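Local coordinates for protein alpha-glucosidase (Bacteroides thetaiotaomicron, PDB 5XFM) that acts as a bifunctional beta-L-arabinopyranosidase and alpha-galactosidase of glycoside hydrolase family 97, with a bound calcium ion, at residues Q464-E470 against T506-T510; R509-F514 against R633-L639; A517-L521 against L580-N584. The protein carries 1 engineered substitution. All coordinates share one frame; numbering follows the deposited sequence.

How the contacts relate
The three contacts follow one path from the glycoside hydrolase 97 (TIM-barrel-type) part of the chain into the C-terminal antiparallel sheet. Contact 1 ends on Arg509 and Thr510, where contact 2 begins; their centres lie about 13 Å apart, and Glu470 OE2 touches Phe514 CE1 at 3.5 Å. Helix 512-521 then serves contact 2 with its first turn and contact 3 with its last residues, their centres about 9 Å apart. Strands 636-641 and 577-584 are sheet neighbours, with a probable hydrogen bond of 2.9 Å from Ile638 N to Ala582 O. Contacts 1 and 3, centred about 17 Å apart, do not touch. Contact 1 packs against helix 458-462, whose Glu458 is a calcium ligand.

Contact 1 (Q464-E470 against T506-T510); sequences QHFCDEE and TTRRT
Gln464 holds the backbone of Thr507 with both ends of its amide. Gln464 OE1 accepts from Thr507 N at 2.9 Å and Gln464 NE2 donates to Thr507 O at 3.1 Å, each on a carbonyl lone pair and each with an angle of 161° at the hydrogen. The bend at chi2 (62°) turns the amide toward the Thr507 backbone. NE2 also donates to Asp468 OD1, one helical turn on, which further fixes the amide's rotation.

Asp468 OD1 takes a second donor, Arg509 NE at 3.0 Å, in a salt bridge whose carboxylate and guanidinium planes are only 12° apart. Gln464 NE2 meets the same oxygen from above the carboxylate plane and lies over one face of the guanidinium, so two donors that cannot bond each other share one acceptor. This is the solvent side: Asp468 and Arg509 are exposed, and a water links Asp468 OD2 with Arg509 NH2.

The buried side is closer packed. Cys467 CB presses on Thr507 O at 3.4 Å, and its SG lies 3.6 Å from Thr506 OG1, a hydroxyl held by Met460 O. Further along the chain, Glu470 reaches out extended, and its OE1 receives Thr510 OG1 at 2.6 Å from above the carboxylate plane. A second water donates to Glu470 OE1 and Cys467 O and accepts from Arg509 N, while Gln515 NE2 bonds Glu470 OE2 and Thr510 OG1. These donors probably stabilise the buried carboxylate as an anion.

The contact ties helix 464-468 to residues 506-510 within the glycoside hydrolase 97 region. Residues 506-507 pair weakly with strand 497-498, whose Leu498 touches Cys467 and Thr506; helix 458-462 packs on Cys467 and Glu470 through Met460, and Phe514 of helix 512-521 lies against Glu470.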
ATOM      1  N   GLN A 464      20.941  -0.579 -12.092  1.00 22.44           N
ATOM      2  CA  GLN A 464      21.844  -0.219 -11.001  1.00 20.90           C
ATOM      3  C   GLN A 464      21.360   1.006 -10.232  1.00 18.83           C
ATOM      4  O   GLN A 464      21.630   1.147  -9.038  1.00 20.72           O
ATOM      5  CB  GLN A 464      23.249   0.055 -11.550  1.00 22.95           C
ATOM      6  CG  GLN A 464      24.288   0.343 -10.478  1.00 21.54           C
ATOM      7  CD  GLN A 464      24.485  -0.833  -9.545  1.00 23.13           C
ATOM      8  OE1 GLN A 464      24.514  -1.988  -9.979  1.00 23.99           O
ATOM      9  NE2 GLN A 464      24.609  -0.550  -8.255  1.00 25.53           N
ATOM     10  N   HIS A 465      20.669   1.897 -10.938  1.00 16.01           N
ATOM     11  CA  HIS A 465      20.101   3.096 -10.335  1.00 22.84           C
ATOM     12  C   HIS A 465      19.264   2.737  -9.117  1.00 20.16           C
ATOM     13  O   HIS A 465      19.434   3.319  -8.050  1.00 23.47           O
ATOM     14  CB  HIS A 465      19.248   3.867 -11.357  1.00 22.79           C
ATOM     15  CG  HIS A 465      18.458   4.997 -10.765  1.00 23.85           C
ATOM     16  ND1 HIS A 465      19.037   6.178 -10.349  1.00 25.59           N
ATOM     17  CD2 HIS A 465      17.133   5.123 -10.518  1.00 23.25           C
ATOM     18  CE1 HIS A 465      18.104   6.983  -9.876  1.00 22.15           C
ATOM     19  NE2 HIS A 465      16.938   6.367  -9.967  1.00 22.40           N
ATOM     20  N   PHE A 466      18.392   1.743  -9.269  1.00 17.51           N
ATOM     21  CA  PHE A 466      17.486   1.372  -8.190  1.00 23.88           C
ATOM     22  C   PHE A 466      18.191   0.601  -7.069  1.00 21.32           C
ATOM     23  O   PHE A 466      17.683   0.527  -5.951  1.00 24.60           O
ATOM     24  CB  PHE A 466      16.303   0.574  -8.747  1.00 20.79           C
ATOM     25  CG  PHE A 466      15.404   1.392  -9.626  1.00 16.07           C
ATOM     26  CD1 PHE A 466      14.659   2.438  -9.094  1.00 19.93           C
ATOM     27  CD2 PHE A 466      15.305   1.124 -10.981  1.00 16.12           C
ATOM     28  CE1 PHE A 466      13.835   3.203  -9.902  1.00 18.05           C
ATOM     29  CE2 PHE A 466      14.485   1.882 -11.797  1.00 12.01           C
ATOM     30  CZ  PHE A 466      13.747   2.923 -11.256  1.00 18.33           C
ATOM     31  N   CYS A 467      19.355   0.032  -7.364  1.00 18.72           N
ATOM     32  CA  CYS A 467      20.230  -0.474  -6.308  1.00 23.49           C
ATOM     33  C   CYS A 467      20.810   0.683  -5.502  1.00 23.03           C
ATOM     34  O   CYS A 467      20.934   0.596  -4.280  1.00 19.65           O
ATOM     35  CB  CYS A 467      21.373  -1.324  -6.877  1.00 21.55           C
ATOM     36  SG  CYS A 467      20.917  -2.990  -7.381  1.00 20.16           S
ATOM     37  N   ASP A 468      21.192   1.750  -6.201  1.00 18.50           N
ATOM     38  CA  ASP A 468      21.796   2.910  -5.558  1.00 19.58           C
ATOM     39  C   ASP A 468      20.761   3.657  -4.721  1.00 27.53           C
ATOM     40  O   ASP A 468      21.103   4.309  -3.734  1.00 31.01           O
ATOM     41  CB  ASP A 468      22.425   3.856  -6.594  1.00 20.46           C
ATOM     42  CG  ASP A 468      23.600   3.223  -7.346  1.00 24.41           C
ATOM     43  OD1 ASP A 468      24.145   2.198  -6.885  1.00 22.70           O
ATOM     44  OD2 ASP A 468      23.996   3.771  -8.395  1.00 26.96           O
ATOM     45  N   GLU A 469      19.495   3.544  -5.112  1.00 26.60           N
ATOM     46  CA  GLU A 469      18.406   4.268  -4.458  1.00 25.26           C
ATOM     47  C   GLU A 469      17.655   3.429  -3.432  1.00 25.24           C
ATOM     48  O   GLU A 469      16.731   3.924  -2.777  1.00 22.55           O
ATOM     49  CB  GLU A 469      17.410   4.770  -5.509  1.00 28.40           C
ATOM     50  CG  GLU A 469      17.959   5.782  -6.488  1.00 23.29           C
ATOM     51  CD  GLU A 469      18.032   7.170  -5.894  1.00 36.96           C
ATOM     52  OE1 GLU A 469      16.956   7.743  -5.613  1.00 38.64           O
ATOM     53  OE2 GLU A 469      19.155   7.686  -5.700  1.00 40.37           O
ATOM     54  N   GLU A 470      18.057   2.169  -3.283  1.00 28.67           N
ATOM     55  CA  GLU A 470      17.319   1.233  -2.436  1.00 23.44           C
ATOM     56  C   GLU A 470      17.030   1.758  -1.036  1.00 26.51           C
ATOM     57  O   GLU A 470      15.882   1.709  -0.564  1.00 25.27           O
ATOM     58  CB  GLU A 470      18.066  -0.095  -2.315  1.00 24.05           C
ATOM     59  CG  GLU A 470      17.344  -1.069  -1.393  1.00 23.96           C
ATOM     60  CD  GLU A 470      18.134  -2.323  -1.099  1.00 31.36           C
ATOM     61  OE1 GLU A 470      19.365  -2.327  -1.321  1.00 31.97           O
ATOM     62  OE2 GLU A 470      17.520  -3.301  -0.626  1.00 28.93           O
ATOM     63  N   THR A 506      23.487  -6.369 -11.699  1.00 16.22           N
ATOM     64  CA  THR A 506      23.613  -5.213 -10.822  1.00 21.96           C
ATOM     65  C   THR A 506      24.252  -5.590  -9.485  1.00 24.13           C
ATOM     66  O   THR A 506      24.392  -6.770  -9.153  1.00 21.30           O
ATOM     67  CB  THR A 506      22.254  -4.538 -10.575  1.00 21.57           C
ATOM     68  OG1 THR A 506      21.359  -5.491 -10.002  1.00 19.68           O
ATOM     69  CG2 THR A 506      21.655  -4.026 -11.881  1.00 19.21           C
ATOM     70  N   THR A 507      24.640  -4.571  -8.730  1.00 24.53           N
ATOM     71  CA  THR A 507      25.363  -4.753  -7.479  1.00 20.72           C
ATOM     72  C   THR A 507      24.589  -4.157  -6.308  1.00 25.86           C
ATOM     73  O   THR A 507      24.317  -2.953  -6.292  1.00 25.25           O
ATOM     74  CB  THR A 507      26.766  -4.105  -7.553  1.00 19.36           C
ATOM     75  OG1 THR A 507      27.502  -4.687  -8.638  1.00 26.40           O
ATOM     76  CG2 THR A 507      27.543  -4.323  -6.262  1.00 18.10           C
ATOM     77  N   ARG A 508      24.222  -4.999  -5.342  1.00 20.65           N
ATOM     78  CA  ARG A 508      23.585  -4.520  -4.125  1.00 25.33           C
ATOM     79  C   ARG A 508      24.490  -3.535  -3.393  1.00 28.85           C
ATOM     80  O   ARG A 508      25.684  -3.782  -3.249  1.00 26.28           O
ATOM     81  CB  ARG A 508      23.230  -5.682  -3.200  1.00 26.22           C
ATOM     82  CG  ARG A 508      22.705  -5.229  -1.838  1.00 28.46           C
ATOM     83  CD  ARG A 508      22.141  -6.379  -1.017  1.00 26.25           C
ATOM     84  NE  ARG A 508      22.978  -7.577  -1.030  1.00 25.97           N
ATOM     85  CZ  ARG A 508      23.510  -8.129   0.058  1.00 28.24           C
ATOM     86  NH1 ARG A 508      23.304  -7.578   1.245  1.00 32.26           N
ATOM     87  NH2 ARG A 508      24.245  -9.230  -0.037  1.00 31.38           N
ATOM     88  N   ARG A 509      23.912  -2.425  -2.935  1.00 27.23           N
ATOM     89  CA  ARG A 509      24.665  -1.375  -2.255  1.00 28.10           C
ATOM     90  C   ARG A 509      24.480  -1.395  -0.747  1.00 28.94           C
ATOM     91  O   ARG A 509      25.189  -0.699  -0.018  1.00 25.14           O
ATOM     92  CB  ARG A 509      24.256  -0.005  -2.789  1.00 23.89           C
ATOM     93  CG  ARG A 509      24.513   0.167  -4.265  1.00 26.96           C
ATOM     94  CD  ARG A 509      25.982  -0.057  -4.574  1.00 24.43           C
ATOM     95  NE  ARG A 509      26.329   0.488  -5.880  1.00 31.66           N
ATOM     96  CZ  ARG A 509      27.398   0.131  -6.583  1.00 29.83           C
ATOM     97  NH1 ARG A 509      28.236  -0.783  -6.107  1.00 22.83           N
ATOM     98  NH2 ARG A 509      27.625   0.692  -7.764  1.00 24.96           N
ATOM     99  N   THR A 510      23.529  -2.201  -0.287  1.00 27.82           N
ATOM    100  CA  THR A 510      23.184  -2.273   1.126  1.00 25.75           C
ATOM    101  C   THR A 510      23.717  -3.550   1.771  1.00 26.34           C
ATOM    102  O   THR A 510      24.104  -4.488   1.081  1.00 24.50           O
ATOM    103  CB  THR A 510      21.663  -2.213   1.321  1.00 29.32           C
ATOM    104  OG1 THR A 510      21.042  -3.171   0.456  1.00 27.31           O
ATOM    105  CG2 THR A 510      21.137  -0.827   0.988  1.00 22.63           C
TER
HETATM  106  O   HOH W   1      21.249  -1.711  -2.964  1.00 23.85           O
HETATM  107  O   HOH W   2      26.335   2.909  -9.060  1.00 25.25           O

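Contact 2 (R509-F514 against R633-L639); sequences RTTDVF and RPQGGIL
Phe514 points the edge of its ring at Gly636 O, which lies near the ring plane 3.6 Å from CD2, while Thr510 CG2 sits on one face, 3.5 Å above the ring centre. With CG anti to the backbone N, chi1 178° sets the ring between Thr510 CG2 and the Gly636 carbonyl.

Gln635 O is the polar focus. Thr511 N donates to Gln635 O at 3.1 Å, nearly in line with the C=O bond, and Thr510 CA makes a CH...O contact with the same oxygen. Gln635 CB rests 3.4 Å from Arg509 O, and the Gln635 and Thr510 side chains cross at about a right angle, bringing OE1 to the methyl CG2.

Arg633 to Gly636 form a type II turn, with Gln635 at a positive phi of 63°. Within the turn itself, a side chain on Gly636 would probably collide with Arg633 CG. The close approach of the helix rests on Gly637, where a side chain would probably crowd Phe514 CA. Val513 CG1 already stands tight against Gly637 O, at 3.2 Å.

Thr511 is the N-cap of the helix: its OG1 accepts from Phe514 N at 3.2 Å. The same hydroxyl bonds Asp609 OD1, and Asp609 OD2 holds Gly637 N, so one carboxylate ties cap and strand together.

The contact thus joins the N-terminus of helix 512-521, in the glycoside hydrolase 97 region, to the C-terminal sheet. There strand 636-641 runs between strands 577-584 and 603-609, the latter carrying Asp609; helix 470-474 packs on Phe514 and Gln635, and Phe546 of helix 541-549 touches Leu639.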
ATOM      1  N   ARG A 509      23.912  -2.425  -2.935  1.00 27.23           N
ATOM      2  CA  ARG A 509      24.665  -1.375  -2.255  1.00 28.10           C
ATOM      3  C   ARG A 509      24.480  -1.395  -0.747  1.00 28.94           C
ATOM      4  O   ARG A 509      25.189  -0.699  -0.018  1.00 25.14           O
ATOM      5  CB  ARG A 509      24.256  -0.005  -2.789  1.00 23.89           C
ATOM      6  CG  ARG A 509      24.513   0.167  -4.265  1.00 26.96           C
ATOM      7  CD  ARG A 509      25.982  -0.057  -4.574  1.00 24.43           C
ATOM      8  NE  ARG A 509      26.329   0.488  -5.880  1.00 31.66           N
ATOM      9  CZ  ARG A 509      27.398   0.131  -6.583  1.00 29.83           C
ATOM     10  NH1 ARG A 509      28.236  -0.783  -6.107  1.00 22.83           N
ATOM     11  NH2 ARG A 509      27.625   0.692  -7.764  1.00 24.96           N
ATOM     12  N   THR A 510      23.529  -2.201  -0.287  1.00 27.82           N
ATOM     13  CA  THR A 510      23.184  -2.273   1.126  1.00 25.75           C
ATOM     14  C   THR A 510      23.717  -3.550   1.771  1.00 26.34           C
ATOM     15  O   THR A 510      24.104  -4.488   1.081  1.00 24.50           O
ATOM     16  CB  THR A 510      21.663  -2.213   1.321  1.00 29.32           C
ATOM     17  OG1 THR A 510      21.042  -3.171   0.456  1.00 27.31           O
ATOM     18  CG2 THR A 510      21.137  -0.827   0.988  1.00 22.63           C
ATOM     19  N   THR A 511      23.732  -3.576   3.099  1.00 27.07           N
ATOM     20  CA  THR A 511      24.281  -4.712   3.836  1.00 27.58           C
ATOM     21  C   THR A 511      23.270  -5.837   4.067  1.00 32.71           C
ATOM     22  O   THR A 511      22.063  -5.660   3.877  1.00 28.44           O
ATOM     23  CB  THR A 511      24.841  -4.261   5.185  1.00 25.22           C
ATOM     24  OG1 THR A 511      23.771  -3.778   6.013  1.00 25.30           O
ATOM     25  CG2 THR A 511      25.854  -3.149   4.980  1.00 19.52           C
ATOM     26  N   ASP A 512      23.776  -6.996   4.479  1.00 29.19           N
ATOM     27  CA  ASP A 512      22.920  -8.136   4.763  1.00 26.46           C
ATOM     28  C   ASP A 512      21.938  -7.802   5.878  1.00 27.08           C
ATOM     29  O   ASP A 512      20.753  -8.130   5.791  1.00 25.37           O
ATOM     30  CB  ASP A 512      23.750  -9.362   5.149  1.00 31.57           C
ATOM     31  CG  ASP A 512      24.633  -9.855   4.019  1.00 30.33           C
ATOM     32  OD1 ASP A 512      24.550  -9.288   2.910  1.00 33.74           O
ATOM     33  OD2 ASP A 512      25.401 -10.818   4.236  1.00 29.93           O
ATOM     34  N   VAL A 513      22.424  -7.132   6.915  1.00 25.76           N
ATOM     35  CA  VAL A 513      21.573  -6.809   8.054  1.00 31.27           C
ATOM     36  C   VAL A 513      20.515  -5.783   7.639  1.00 24.80           C
ATOM     37  O   VAL A 513      19.380  -5.837   8.109  1.00 26.73           O
ATOM     38  CB  VAL A 513      22.394  -6.291   9.253  1.00 27.00           C
ATOM     39  CG1 VAL A 513      21.475  -5.875  10.383  1.00 26.77           C
ATOM     40  CG2 VAL A 513      23.322  -7.386   9.752  1.00 26.07           C
ATOM     41  N   PHE A 514      20.880  -4.871   6.739  1.00 26.25           N
ATOM     42  CA  PHE A 514      19.901  -3.996   6.090  1.00 25.59           C
ATOM     43  C   PHE A 514      18.761  -4.826   5.496  1.00 23.31           C
ATOM     44  O   PHE A 514      17.583  -4.556   5.731  1.00 27.31           O
ATOM     45  CB  PHE A 514      20.567  -3.147   4.999  1.00 20.44           C
ATOM     46  CG  PHE A 514      19.615  -2.243   4.253  1.00 22.60           C
ATOM     47  CD1 PHE A 514      18.801  -2.740   3.239  1.00 20.41           C
ATOM     48  CD2 PHE A 514      19.556  -0.887   4.544  1.00 22.74           C
ATOM     49  CE1 PHE A 514      17.929  -1.913   2.559  1.00 20.95           C
ATOM     50  CE2 PHE A 514      18.686  -0.050   3.859  1.00 22.41           C
ATOM     51  CZ  PHE A 514      17.871  -0.564   2.868  1.00 22.59           C
ATOM     52  N   ARG A 633      25.865   2.364  10.312  1.00 33.92           N
ATOM     53  CA  ARG A 633      26.622   2.787   9.141  1.00 34.91           C
ATOM     54  C   ARG A 633      25.686   3.107   7.979  1.00 36.22           C
ATOM     55  O   ARG A 633      24.557   2.613   7.937  1.00 33.24           O
ATOM     56  CB  ARG A 633      27.636   1.706   8.745  1.00 37.29           C
ATOM     57  CG  ARG A 633      27.063   0.525   7.980  1.00 37.58           C
ATOM     58  CD  ARG A 633      28.159  -0.488   7.670  1.00 41.29           C
ATOM     59  NE  ARG A 633      28.950  -0.113   6.501  1.00 44.94           N
ATOM     60  CZ  ARG A 633      30.198  -0.515   6.286  1.00 45.03           C
ATOM     61  NH1 ARG A 633      30.801  -1.305   7.164  1.00 50.14           N
ATOM     62  NH2 ARG A 633      30.846  -0.125   5.196  1.00 46.26           N
ATOM     63  N   PRO A 634      26.135   3.974   7.056  1.00 41.19           N
ATOM     64  CA  PRO A 634      25.380   4.238   5.825  1.00 36.57           C
ATOM     65  C   PRO A 634      25.097   2.963   5.031  1.00 35.52           C
ATOM     66  O   PRO A 634      25.957   2.081   4.965  1.00 32.93           O
ATOM     67  CB  PRO A 634      26.303   5.184   5.047  1.00 38.14           C
ATOM     68  CG  PRO A 634      27.132   5.841   6.105  1.00 36.48           C
ATOM     69  CD  PRO A 634      27.380   4.761   7.110  1.00 36.01           C
ATOM     70  N   GLN A 635      23.897   2.879   4.454  1.00 33.17           N
ATOM     71  CA  GLN A 635      23.444   1.703   3.708  1.00 31.73           C
ATOM     72  C   GLN A 635      23.365   0.476   4.614  1.00 31.39           C
ATOM     73  O   GLN A 635      23.356  -0.663   4.135  1.00 28.75           O
ATOM     74  CB  GLN A 635      24.360   1.425   2.507  1.00 32.56           C
ATOM     75  CG  GLN A 635      24.626   2.645   1.635  1.00 34.76           C
ATOM     76  CD  GLN A 635      23.386   3.126   0.906  1.00 35.61           C
ATOM     77  OE1 GLN A 635      22.654   2.331   0.315  1.00 34.34           O
ATOM     78  NE2 GLN A 635      23.127   4.429   0.969  1.00 39.20           N
ATOM     79  N   GLY A 636      23.312   0.713   5.922  1.00 25.70           N
ATOM     80  CA  GLY A 636      23.280  -0.370   6.884  1.00 28.43           C
ATOM     81  C   GLY A 636      22.011  -0.414   7.719  1.00 30.64           C
ATOM     82  O   GLY A 636      21.103   0.421   7.563  1.00 25.89           O
ATOM     83  N   GLY A 637      21.962  -1.391   8.622  1.00 26.88           N
ATOM     84  CA  GLY A 637      20.793  -1.620   9.446  1.00 27.12           C
ATOM     85  C   GLY A 637      21.089  -2.354  10.740  1.00 32.07           C
ATOM     86  O   GLY A 637      22.201  -2.837  10.965  1.00 29.80           O
ATOM     87  N   ILE A 638      20.066  -2.443  11.585  1.00 33.90           N
ATOM     88  CA  ILE A 638      20.153  -3.081  12.893  1.00 32.24           C
ATOM     89  C   ILE A 638      18.830  -3.775  13.181  1.00 32.89           C
ATOM     90  O   ILE A 638      17.766  -3.272  12.801  1.00 35.11           O
ATOM     91  CB  ILE A 638      20.475  -2.056  14.015  1.00 36.60           C
ATOM     92  CG1 ILE A 638      21.982  -1.963  14.234  1.00 35.03           C
ATOM     93  CG2 ILE A 638      19.814  -2.436  15.332  1.00 34.83           C
ATOM     94  CD1 ILE A 638      22.410  -0.734  14.993  1.00 49.93           C
ATOM     95  N   LEU A 639      18.890  -4.945  13.812  1.00 30.69           N
ATOM     96  CA  LEU A 639      17.663  -5.655  14.139  1.00 35.58           C
ATOM     97  C   LEU A 639      17.743  -6.244  15.562  1.00 37.82           C
ATOM     98  O   LEU A 639      18.684  -6.959  15.873  1.00 37.31           O
ATOM     99  CB  LEU A 639      17.416  -6.734  13.084  1.00 30.47           C
ATOM    100  CG  LEU A 639      16.035  -7.317  12.785  1.00 32.90           C
ATOM    101  CD1 LEU A 639      16.200  -8.482  11.821  1.00 32.26           C
ATOM    102  CD2 LEU A 639      15.247  -7.726  14.016  1.00 36.18           C
TER

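Contact 3 (A517-L521 against L580-N584); sequences ATTVL and LAAVN
Apolar helix-on-sheet packing joins the end of helix 512-521 to strand 577-584 of the C-terminal antiparallel sheet, with no hydrogen bond between the two segments. The axes of the short segments pass 7.4 Å apart at a crossing angle of -111°. Alternate strand residues Ala581 and Val583 face the helix, whereas Ala582 faces away.

The methyl of Ala581 fits among Ala517, Val520 and Leu521, with CB 3.7 Å from Val520 CB and 3.6 Å from Ala517 O. Further along the strand, Leu521 CD1 meets Val583 CG2 at 3.6 Å, and Leu521 CD2 approaches Ala581 O and CB; the CG of Leu521, anti to its carbonyl carbon (chi1 -67°), carries both branches onto the strand. Ala517 CB also touches Val583 CG1, at 3.8 Å. Replacing Leu521 by an alanine would probably open a gap over Ala581 and beside the Val583 methyls.

Behind the contact, Val568 and Leu570 of strand 567-574 also pack on Leu521, Thr474 of helix 470-474 borders Leu521 and Val583, and Arg572 NH1 bonds the carbonyl oxygens of Val520 and Leu521, joining the helix end to the same sheet.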
ATOM      1  N   ALA A 517      16.586  -6.507   8.119  1.00 18.50           N
ATOM      2  CA  ALA A 517      15.757  -5.454   8.695  1.00 24.04           C
ATOM      3  C   ALA A 517      14.579  -5.129   7.789  1.00 26.10           C
ATOM      4  O   ALA A 517      13.488  -4.793   8.254  1.00 23.56           O
ATOM      5  CB  ALA A 517      16.588  -4.201   8.944  1.00 23.03           C
ATOM      6  N   THR A 518      14.817  -5.223   6.486  1.00 24.00           N
ATOM      7  CA  THR A 518      13.797  -4.925   5.490  1.00 30.10           C
ATOM      8  C   THR A 518      12.625  -5.929   5.520  1.00 26.56           C
ATOM      9  O   THR A 518      11.510  -5.605   5.111  1.00 22.90           O
ATOM     10  CB  THR A 518      14.461  -4.880   4.082  1.00 29.03           C
ATOM     11  OG1 THR A 518      14.946  -3.555   3.830  1.00 32.52           O
ATOM     12  CG2 THR A 518      13.509  -5.281   2.969  1.00 37.62           C
ATOM     13  N   THR A 519      12.853  -7.127   6.050  1.00 24.09           N
ATOM     14  CA  THR A 519      11.760  -8.091   6.197  1.00 23.49           C
ATOM     15  C   THR A 519      10.780  -7.662   7.292  1.00 28.86           C
ATOM     16  O   THR A 519       9.619  -8.080   7.313  1.00 26.64           O
ATOM     17  CB  THR A 519      12.285  -9.522   6.494  1.00 29.36           C
ATOM     18  OG1 THR A 519      12.893  -9.571   7.792  1.00 26.21           O
ATOM     19  CG2 THR A 519      13.297  -9.948   5.429  1.00 29.70           C
ATOM     20  N   VAL A 520      11.252  -6.817   8.198  1.00 26.02           N
ATOM     21  CA  VAL A 520      10.405  -6.293   9.252  1.00 26.28           C
ATOM     22  C   VAL A 520       9.834  -4.931   8.856  1.00 30.25           C
ATOM     23  O   VAL A 520       8.682  -4.613   9.161  1.00 29.64           O
ATOM     24  CB  VAL A 520      11.183  -6.190  10.573  1.00 26.20           C
ATOM     25  CG1 VAL A 520      10.311  -5.591  11.656  1.00 27.42           C
ATOM     26  CG2 VAL A 520      11.669  -7.567  10.994  1.00 26.07           C
ATOM     27  N   LEU A 521      10.643  -4.128   8.174  1.00 24.18           N
ATOM     28  CA  LEU A 521      10.210  -2.805   7.745  1.00 23.92           C
ATOM     29  C   LEU A 521       9.054  -2.844   6.745  1.00 27.93           C
ATOM     30  O   LEU A 521       8.104  -2.077   6.870  1.00 25.32           O
ATOM     31  CB  LEU A 521      11.381  -2.038   7.134  1.00 21.01           C
ATOM     32  CG  LEU A 521      12.489  -1.672   8.122  1.00 24.53           C
ATOM     33  CD1 LEU A 521      13.647  -0.987   7.409  1.00 26.63           C
ATOM     34  CD2 LEU A 521      11.948  -0.806   9.244  1.00 28.84           C
ATOM     35  N   LEU A 580      12.494  -5.149  16.554  1.00 33.34           N
ATOM     36  CA  LEU A 580      12.836  -3.784  16.179  1.00 33.06           C
ATOM     37  C   LEU A 580      13.776  -3.796  14.976  1.00 32.47           C
ATOM     38  O   LEU A 580      14.760  -4.530  14.942  1.00 28.31           O
ATOM     39  CB  LEU A 580      13.469  -3.022  17.345  1.00 31.53           C
ATOM     40  CG  LEU A 580      13.752  -1.553  17.015  1.00 30.44           C
ATOM     41  CD1 LEU A 580      13.262  -0.652  18.121  1.00 36.57           C
ATOM     42  CD2 LEU A 580      15.231  -1.326  16.765  1.00 34.21           C
ATOM     43  N   ALA A 581      13.454  -2.984  13.978  1.00 34.03           N
ATOM     44  CA  ALA A 581      14.263  -2.910  12.777  1.00 28.04           C
ATOM     45  C   ALA A 581      14.558  -1.459  12.445  1.00 27.72           C
ATOM     46  O   ALA A 581      13.681  -0.590  12.555  1.00 22.26           O
ATOM     47  CB  ALA A 581      13.565  -3.595  11.617  1.00 30.04           C
ATOM     48  N   ALA A 582      15.805  -1.196  12.070  1.00 26.03           N
ATOM     49  CA  ALA A 582      16.196   0.154  11.686  1.00 27.65           C
ATOM     50  C   ALA A 582      17.158   0.130  10.516  1.00 28.30           C
ATOM     51  O   ALA A 582      18.007  -0.754  10.431  1.00 32.64           O
ATOM     52  CB  ALA A 582      16.816   0.888  12.868  1.00 28.94           C
ATOM     53  N   VAL A 583      17.010   1.081   9.595  1.00 25.91           N
ATOM     54  CA  VAL A 583      18.011   1.258   8.542  1.00 23.70           C
ATOM     55  C   VAL A 583      18.340   2.729   8.300  1.00 24.19           C
ATOM     56  O   VAL A 583      17.538   3.635   8.613  1.00 24.78           O
ATOM     57  CB  VAL A 583      17.576   0.642   7.186  1.00 26.53           C
ATOM     58  CG1 VAL A 583      17.365  -0.866   7.299  1.00 24.93           C
ATOM     59  CG2 VAL A 583      16.340   1.348   6.644  1.00 23.86           C
ATOM     60  N   ASN A 584      19.522   2.944   7.721  1.00 20.83           N
ATOM     61  CA  ASN A 584      20.048   4.288   7.482  1.00 24.01           C
ATOM     62  C   ASN A 584      20.388   4.557   6.014  1.00 23.28           C
ATOM     63  O   ASN A 584      21.265   3.905   5.437  1.00 25.30           O
ATOM     64  CB  ASN A 584      21.291   4.516   8.349  1.00 24.57           C
ATOM     65  CG  ASN A 584      21.978   5.847   8.063  1.00 30.97           C
ATOM     66  OD1 ASN A 584      21.348   6.818   7.629  1.00 30.60           O
ATOM     67  ND2 ASN A 584      23.283   5.895   8.308  1.00 30.26           N
TER